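Local structure of beta-hydroxyacid dehydrogenase, 3-hydroxyisobutyrate dehydrogenase (Saccharomonospora xinjiangensis XJ-54, 6GRL) at residues T46-W49 and K55-P58; V82-S87 and D91-S96; K104-L109 and E121-E126. The protein acts as an S-selective imine reductase of the HIBADH-related family, probably using NADPH to reduce C=N bonds, as in reductive amination. All blocks are in the same frame, centred on the assembly; numbering follows the deposited sequence. Where two conformers were deposited one is given.

How the interactions relate
From the N terminus, the three contacts come in series, none nesting or crossing. Interaction 1 closes the short loop between strand 46-49 and helix 57-62. Interaction 2 closes the tight turn from strand 79-82 into helix 87-95, and interaction 3 the connection from strand 105-108 into helix 114-126, with 11 residues between its segments. All lie in the Rossmann-type domain. Interactions 1 and 2 touch where W49 CZ3 meets V93 CG2 at 3.7 Å. Interactions 2 and 3 are joined by probable hydrogen bonds of V82, ending strand 79-82, with V107 of the neighbouring parallel strand and L109 just past it, and by L94 packing on W123. Interactions 1 and 3 do not touch but reach the same sheet.

Interaction 1. Residues T46-W49 and K55-P58; sequences TTVW and KCRP
C56, where the chain leads into helix 57-62, turns its thiol toward strand 46-49 and has the largest area buried in this contact. Its SG lies 4.0 Å from CG2 of V48, and its CB follows closely behind. With SG anti to the carbonyl carbon (chi1 -62°), the sulfur also comes over the strand backbone, where the CA of W49 is 4.2 Å away. V48 answers with one branch alone: CG2, held between its own backbone N and carbonyl carbon, faces the cysteine. A β-branched valine suits the strand, and a small, polarisable cysteine fits the narrow gap between strand and helix start, where CA of V48 and CA of C56 are 6.7 Å apart. L28 packs against both side chains and A36 of helix 30-41 against V48, so the pair belongs to the buried layer covering the sheet. W49 offers only its backbone here; its indole leaves from the other side of the strand toward L26 and helix 70-74. The two segments begin a β-α-β unit of the Rossmann-type fold, completed by strand 65-66. No hydrogen bond crosses between them, so their adhesion rests on dispersion and the exclusion of water.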
loop_
_atom_site.group_PDB
_atom_site.type_symbol
_atom_site.label_atom_id
_atom_site.label_comp_id
_atom_site.label_asym_id
_atom_site.label_seq_id
_atom_site.Cartn_x
_atom_site.Cartn_y
_atom_site.Cartn_z
ATOM N N THR A 46 0.158 26.623 -6.636
ATOM C CA THR A 46 1.031 25.580 -6.116
ATOM C C THR A 46 2.425 26.124 -5.841
ATOM O O THR A 46 3.051 26.724 -6.721
ATOM C CB THR A 46 1.101 24.413 -7.101
ATOM O OG1 THR A 46 -0.230 23.983 -7.416
ATOM C CG2 THR A 46 1.877 23.247 -6.508
ATOM N N THR A 47 2.903 25.910 -4.619
ATOM C CA THR A 47 4.250 26.278 -4.210
ATOM C C THR A 47 5.050 25.008 -3.964
ATOM O O THR A 47 4.597 24.116 -3.239
ATOM C CB THR A 47 4.226 27.149 -2.953
ATOM O OG1 THR A 47 3.436 28.319 -3.203
ATOM C CG2 THR A 47 5.640 27.565 -2.563
ATOM N N VAL A 48 6.230 24.920 -4.570
ATOM C CA VAL A 48 7.025 23.701 -4.520
ATOM C C VAL A 48 8.372 23.989 -3.874
ATOM O O VAL A 48 8.883 25.113 -3.915
ATOM C CB VAL A 48 7.218 23.081 -5.922
ATOM C CG1 VAL A 48 5.874 22.704 -6.531
ATOM C CG2 VAL A 48 7.979 24.035 -6.836
ATOM N N TRP A 49 8.940 22.950 -3.265
ATOM C CA TRP A 49 10.277 22.987 -2.698
ATOM C C TRP A 49 10.929 21.627 -2.894
ATOM O O TRP A 49 10.261 20.590 -2.846
ATOM C CB TRP A 49 10.261 23.348 -1.204
ATOM C CG TRP A 49 11.618 23.268 -0.565
ATOM C CD1 TRP A 49 12.526 24.278 -0.444
ATOM C CD2 TRP A 49 12.225 22.109 0.024
ATOM N NE1 TRP A 49 13.659 23.824 0.186
ATOM C CE2 TRP A 49 13.499 22.497 0.485
ATOM C CE3 TRP A 49 11.815 20.785 0.208
ATOM C CZ2 TRP A 49 14.367 21.608 1.117
ATOM C CZ3 TRP A 49 12.680 19.905 0.836
ATOM C CH2 TRP A 49 13.939 20.320 1.283
ATOM N N LYS A 55 15.412 21.205 -9.395
ATOM C CA LYS A 55 14.276 20.384 -9.793
ATOM C C LYS A 55 12.959 21.147 -9.767
ATOM O O LYS A 55 11.953 20.627 -10.259
ATOM C CB LYS A 55 14.175 19.149 -8.895
ATOM C CG LYS A 55 15.459 18.338 -8.819
ATOM C CD LYS A 55 15.862 17.817 -10.189
ATOM C CE LYS A 55 14.965 16.677 -10.634
ATOM N NZ LYS A 55 15.171 15.454 -9.809
ATOM N N CYS A 56 12.940 22.357 -9.205
ATOM C CA CYS A 56 11.740 23.179 -9.230
ATOM C C CYS A 56 11.491 23.815 -10.590
ATOM O O CYS A 56 10.349 24.183 -10.881
ATOM C CB CYS A 56 11.828 24.284 -8.174
ATOM S SG CYS A 56 11.951 23.708 -6.468
ATOM N N ARG A 57 12.529 23.941 -11.422
ATOM C CA ARG A 57 12.404 24.691 -12.671
ATOM C C ARG A 57 11.314 24.161 -13.593
ATOM O O ARG A 57 10.529 24.977 -14.108
ATOM C CB ARG A 57 13.762 24.737 -13.379
ATOM C CG ARG A 57 14.831 25.497 -12.615
ATOM C CD ARG A 57 16.204 25.283 -13.229
ATOM N NE ARG A 57 17.249 25.975 -12.481
ATOM C CZ ARG A 57 18.550 25.778 -12.662
ATOM N NH1 ARG A 57 18.970 24.904 -13.565
ATOM N NH2 ARG A 57 19.433 26.453 -11.936
ATOM N N PRO A 58 11.201 22.853 -13.862
ATOM C CA PRO A 58 10.100 22.401 -14.729
ATOM C C PRO A 58 8.728 22.654 -14.131
ATOM O O PRO A 58 7.780 22.937 -14.875
ATOM C CB PRO A 58 10.376 20.900 -14.901
ATOM C CG PRO A 58 11.818 20.732 -14.571
ATOM C CD PRO A 58 12.086 21.733 -13.494
#

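Interaction 2. Residues V82-S87 and D91-S96; sequences VCLLDS and DEVLGS
L84 and V93 make the apolar part of this contact, reaching toward each other tip to tip: CD1 of L84 stands 3.7 Å from CG2 of V93 and 3.9 Å from its CB. The leucine has a long enough arm to span the gap from the loop, and with CG anti to its carbonyl carbon (chi1 -64°) that arm extends toward the helix. V93, buried and compact, receives it and also packs on P70 of helix 70-74, while L84 further touches residues of the glycine-rich turn, probably the GxGxxG motif of a dinucleotide-binding Rossmann fold. The chain leaves strand 79-82 at V82, turns through residues 83-86 and enters helix 87-95, whose later half comes back past the loop: a strand-turn-helix element of that fold.

The polar part belongs to the first turn of this helix. D91 N donates to S87 O at 3.0 Å, with an N-H...O angle of 159°, an ordinary i-to-i+4 backbone bond. D86 sits at the N-cap, its OD1 accepting from the backbone N of A89; aspartate suits this place because a short acidic side chain can fold back onto an N-H that has no carbonyl partner in the preceding turn. D91's carboxylate is different in kind: OD2 approaches S87 O to 3.3 Å, but both atoms are acceptors, so no bond forms and the approach is probably mildly repulsive.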
loop_
_atom_site.group_PDB
_atom_site.type_symbol
_atom_site.label_atom_id
_atom_site.label_comp_id
_atom_site.label_asym_id
_atom_site.label_seq_id
_atom_site.Cartn_x
_atom_site.Cartn_y
_atom_site.Cartn_z
ATOM N N VAL A 82 3.419 16.313 1.541
ATOM C CA VAL A 82 4.799 15.874 1.720
ATOM C C VAL A 82 5.007 14.604 0.906
ATOM O O VAL A 82 4.366 13.579 1.167
ATOM C CB VAL A 82 5.128 15.634 3.201
ATOM C CG1 VAL A 82 6.615 15.344 3.382
ATOM C CG2 VAL A 82 4.701 16.827 4.041
ATOM N N CYS A 83 5.907 14.669 -0.083
ATOM C CA CYS A 83 6.232 13.520 -0.932
ATOM C C CYS A 83 7.754 13.473 -1.093
ATOM O O CYS A 83 8.315 13.969 -2.073
ATOM C CB CYS A 83 5.520 13.607 -2.279
ATOM S SG CYS A 83 5.506 12.056 -3.196
ATOM N N LEU A 84 8.420 12.863 -0.123
ATOM C CA LEU A 84 9.869 12.769 -0.105
ATOM C C LEU A 84 10.302 11.318 -0.310
ATOM O O LEU A 84 9.491 10.443 -0.636
ATOM C CB LEU A 84 10.404 13.359 1.201
ATOM C CG LEU A 84 10.134 14.857 1.359
ATOM C CD1 LEU A 84 10.230 15.277 2.815
ATOM C CD2 LEU A 84 11.099 15.667 0.504
ATOM N N LEU A 85 11.597 11.063 -0.119
ATOM C CA LEU A 85 12.146 9.746 -0.423
ATOM C C LEU A 85 11.673 8.702 0.581
ATOM O O LEU A 85 11.142 7.653 0.197
ATOM C CB LEU A 85 13.673 9.812 -0.456
ATOM C CG LEU A 85 14.387 8.501 -0.786
ATOM C CD1 LEU A 85 13.950 7.986 -2.149
ATOM C CD2 LEU A 85 15.896 8.685 -0.735
ATOM N N ASP A 86 11.859 8.968 1.870
ATOM C CA ASP A 86 11.494 8.016 2.911
ATOM C C ASP A 86 11.190 8.789 4.189
ATOM O O ASP A 86 11.173 10.025 4.198
ATOM C CB ASP A 86 12.605 6.975 3.103
ATOM C CG ASP A 86 13.967 7.603 3.337
ATOM O OD1 ASP A 86 14.052 8.846 3.429
ATOM O OD2 ASP A 86 14.961 6.849 3.423
ATOM N N SER A 87 10.948 8.053 5.276
ATOM C CA SER A 87 10.588 8.690 6.539
ATOM C C SER A 87 11.734 9.518 7.104
ATOM O O SER A 87 11.492 10.544 7.750
ATOM C CB SER A 87 10.148 7.632 7.552
ATOM O OG SER A 87 9.767 8.230 8.780
ATOM N N ASP A 91 11.555 13.536 8.319
ATOM C CA ASP A 91 11.996 14.063 9.605
ATOM C C ASP A 91 12.963 15.227 9.425
ATOM O O ASP A 91 12.902 16.216 10.164
ATOM C CB ASP A 91 12.646 12.953 10.432
ATOM C CG ASP A 91 11.676 11.845 10.785
ATOM O OD1 ASP A 91 10.461 12.123 10.877
ATOM O OD2 ASP A 91 12.127 10.694 10.970
ATOM N N GLU A 92 13.859 15.131 8.441
ATOM C CA GLU A 92 14.839 16.190 8.229
ATOM C C GLU A 92 14.185 17.458 7.693
ATOM O O GLU A 92 14.523 18.566 8.124
ATOM C CB GLU A 92 15.932 15.707 7.277
ATOM C CG GLU A 92 17.055 16.708 7.066
ATOM C CD GLU A 92 18.184 16.148 6.226
ATOM O OE1 GLU A 92 18.080 14.983 5.788
ATOM O OE2 GLU A 92 19.177 16.871 6.005
ATOM N N VAL A 93 13.246 17.317 6.756
ATOM C CA VAL A 93 12.631 18.489 6.140
ATOM C C VAL A 93 11.693 19.181 7.122
ATOM O O VAL A 93 11.761 20.400 7.317
ATOM C CB VAL A 93 11.902 18.093 4.842
ATOM C CG1 VAL A 93 11.054 19.249 4.330
ATOM C CG2 VAL A 93 12.909 17.661 3.789
ATOM N N LEU A 94 10.802 18.415 7.755
ATOM C CA LEU A 94 9.874 19.016 8.708
ATOM C C LEU A 94 10.593 19.524 9.950
ATOM O O LEU A 94 10.124 20.472 10.591
ATOM C CB LEU A 94 8.787 18.013 9.089
ATOM C CG LEU A 94 7.795 17.683 7.971
ATOM C CD1 LEU A 94 6.712 16.751 8.476
ATOM C CD2 LEU A 94 7.191 18.954 7.394
ATOM N N GLY A 95 11.726 18.915 10.306
ATOM C CA GLY A 95 12.514 19.412 11.421
ATOM C C GLY A 95 13.143 20.764 11.171
ATOM O O GLY A 95 13.453 21.480 12.130
ATOM N N SER A 96 13.338 21.131 9.906
ATOM C CA SER A 96 13.896 22.427 9.540
ATOM C C SER A 96 12.851 23.534 9.515
ATOM O O SER A 96 13.198 24.686 9.231
ATOM C CB SER A 96 14.578 22.334 8.172
ATOM O OG SER A 96 13.639 22.013 7.158
#

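Interaction 3. Residues K104-L109 and E121-E126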
loop_
_atom_site.group_PDB
_atom_site.type_symbol
_atom_site.label_atom_id
_atom_site.label_comp_id
_atom_site.label_asym_id
_atom_site.label_seq_id
_atom_site.Cartn_x
_atom_site.Cartn_y
_atom_site.Cartn_z
ATOM N N LYS A 104 -2.983 24.427 9.774
ATOM C CA LYS A 104 -2.667 23.827 8.490
ATOM C C LYS A 104 -3.100 22.363 8.460
ATOM O O LYS A 104 -3.441 21.759 9.480
ATOM C CB LYS A 104 -1.170 23.946 8.194
ATOM C CG LYS A 104 -0.681 25.377 8.018
ATOM C CD LYS A 104 0.765 25.408 7.546
ATOM C CE LYS A 104 1.345 26.814 7.590
ATOM N NZ LYS A 104 0.760 27.713 6.553
ATOM N N VAL A 105 -3.092 21.796 7.258
ATOM C CA VAL A 105 -3.384 20.387 7.033
ATOM C C VAL A 105 -2.164 19.783 6.357
ATOM O O VAL A 105 -1.771 20.225 5.272
ATOM C CB VAL A 105 -4.643 20.192 6.176
ATOM C CG1 VAL A 105 -4.839 18.720 5.845
ATOM C CG2 VAL A 105 -5.867 20.761 6.885
ATOM N N LEU A 106 -1.555 18.793 7.004
ATOM C CA LEU A 106 -0.371 18.126 6.478
ATOM C C LEU A 106 -0.780 16.767 5.927
ATOM O O LEU A 106 -1.314 15.932 6.664
ATOM C CB LEU A 106 0.698 17.965 7.559
ATOM C CG LEU A 106 1.064 19.199 8.387
ATOM C CD1 LEU A 106 2.215 18.877 9.331
ATOM C CD2 LEU A 106 1.409 20.381 7.494
ATOM N N VAL A 107 -0.538 16.553 4.639
ATOM C CA VAL A 107 -0.853 15.296 3.971
ATOM C C VAL A 107 0.467 14.648 3.581
ATOM O O VAL A 107 1.148 15.106 2.656
ATOM C CB VAL A 107 -1.754 15.507 2.749
ATOM C CG1 VAL A 107 -2.057 14.173 2.077
ATOM C CG2 VAL A 107 -3.041 16.199 3.158
ATOM N N ASN A 108 0.828 13.576 4.280
ATOM C CA ASN A 108 2.089 12.879 4.055
ATOM C C ASN A 108 1.837 11.692 3.132
ATOM O O ASN A 108 1.127 10.749 3.498
ATOM C CB ASN A 108 2.704 12.427 5.377
ATOM C CG ASN A 108 4.077 11.802 5.202
ATOM O OD1 ASN A 108 4.694 11.911 4.141
ATOM N ND2 ASN A 108 4.561 11.142 6.246
ATOM N N LEU A 109 2.418 11.745 1.933
ATOM C CA LEU A 109 2.319 10.669 0.956
ATOM C C LEU A 109 3.620 9.889 0.830
ATOM O O LEU A 109 3.784 9.116 -0.122
ATOM C CB LEU A 109 1.904 11.227 -0.407
ATOM C CG LEU A 109 0.616 12.050 -0.439
ATOM C CD1 LEU A 109 0.336 12.553 -1.846
ATOM C CD2 LEU A 109 -0.557 11.234 0.083
ATOM N N GLU A 121 1.564 12.112 13.147
ATOM C CA GLU A 121 0.305 12.712 13.575
ATOM C C GLU A 121 0.462 13.445 14.899
ATOM O O GLU A 121 -0.055 14.556 15.067
ATOM C CB GLU A 121 -0.776 11.640 13.692
ATOM C CG GLU A 121 -2.187 12.201 13.700
ATOM C CD GLU A 121 -3.215 11.200 14.185
ATOM O OE1 GLU A 121 -2.884 10.371 15.062
ATOM O OE2 GLU A 121 -4.354 11.234 13.677
ATOM N N ARG A 122 1.165 12.832 15.855
ATOM C CA ARG A 122 1.397 13.491 17.134
ATOM C C ARG A 122 2.251 14.739 16.954
ATOM O O ARG A 122 1.988 15.775 17.575
ATOM C CB ARG A 122 2.057 12.520 18.114
ATOM C CG ARG A 122 1.138 11.412 18.610
ATOM C CD ARG A 122 1.776 10.630 19.750
ATOM N NE ARG A 122 3.000 9.952 19.333
ATOM C CZ ARG A 122 3.042 8.721 18.830
ATOM N NH1 ARG A 122 1.923 8.024 18.678
ATOM N NH2 ARG A 122 4.204 8.186 18.481
ATOM N N TRP A 123 3.272 14.657 16.097
ATOM C CA TRP A 123 4.113 15.816 15.812
ATOM C C TRP A 123 3.290 16.971 15.257
ATOM O O TRP A 123 3.467 18.126 15.665
ATOM C CB TRP A 123 5.212 15.412 14.827
ATOM C CG TRP A 123 6.231 16.475 14.531
ATOM C CD1 TRP A 123 7.424 16.666 15.167
ATOM C CD2 TRP A 123 6.160 17.472 13.503
ATOM N NE1 TRP A 123 8.095 17.726 14.606
ATOM C CE2 TRP A 123 7.341 18.237 13.584
ATOM C CE3 TRP A 123 5.212 17.795 12.529
ATOM C CZ2 TRP A 123 7.598 19.307 12.727
ATOM C CZ3 TRP A 123 5.471 18.856 11.678
ATOM C CH2 TRP A 123 6.653 19.598 11.784
ATOM N N ALA A 124 2.376 16.678 14.332
ATOM C CA ALA A 124 1.534 17.723 13.764
ATOM C C ALA A 124 0.548 18.263 14.793
ATOM O O ALA A 124 0.306 19.473 14.850
ATOM C CB ALA A 124 0.794 17.187 12.539
ATOM N N ARG A 125 -0.029 17.380 15.614
ATOM C CA ARG A 125 -1.023 17.821 16.589
ATOM C C ARG A 125 -0.409 18.753 17.627
ATOM O O ARG A 125 -1.023 19.755 18.011
ATOM C CB ARG A 125 -1.668 16.612 17.268
ATOM C CG ARG A 125 -2.670 16.974 18.355
ATOM C CD ARG A 125 -3.263 15.735 19.013
ATOM N NE ARG A 125 -3.144 14.549 18.170
ATOM C CZ ARG A 125 -2.514 13.435 18.531
ATOM N NH1 ARG A 125 -1.944 13.351 19.725
ATOM N NH2 ARG A 125 -2.456 12.404 17.699
ATOM N N GLU A 126 0.805 18.441 18.093
ATOM C CA GLU A 126 1.499 19.325 19.023
ATOM C C GLU A 126 1.693 20.721 18.450
ATOM O O GLU A 126 1.861 21.678 19.217
ATOM C CB GLU A 126 2.858 18.736 19.404
ATOM C CG GLU A 126 2.780 17.403 20.127
ATOM C CD GLU A 126 3.987 16.523 19.861
ATOM O OE1 GLU A 126 4.979 17.027 19.291
ATOM O OE2 GLU A 126 3.936 15.323 20.211
#
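L106 of strand 105-108 packs against W123 and A124 of helix 114-126 in a buried, wholly apolar contact between a sheet and the helix lying over it. Strand, helix and the next strand, 130-137, form a β-α-β unit of the Rossmann-type domain, and this is where the crossover helix rests on its first strand. A single methyl does the work: CD1 of L106 is 3.9 Å from CB of A124 and 4.0 Å from CZ3 of W123. Alanine suits the side of the helix facing the sheet, since its small CB lets the helix settle close, with CA of L106 and CA of A124 only 7.5 Å apart; leucine supplies the reach to fill that distance. The methyl meets the indole at its edge, near the ring plane, and not over a face, and the two side chains cross at about a right angle. W123 CG stands anti to its backbone N (chi1 -175°), which swings the ring out along the helix flank until its six-membered end reaches the leucine. L101 packs on the same indole, and R127 makes a cation-pi contact with it. L106 is further enclosed by V80 of strand 79-82 and by A129, while A124 also touches Y131 of strand 130-137. Beyond the apolar seam, the more solvent-facing part of the helix carries a one-turn salt bridge, R125 NH2 to E121 OE1 at 3.4 Å. E121 CD lies in the plane of the guanidinium at its edge, and R122 CA sits 3.9 Å above one face of that group, offset toward the rim.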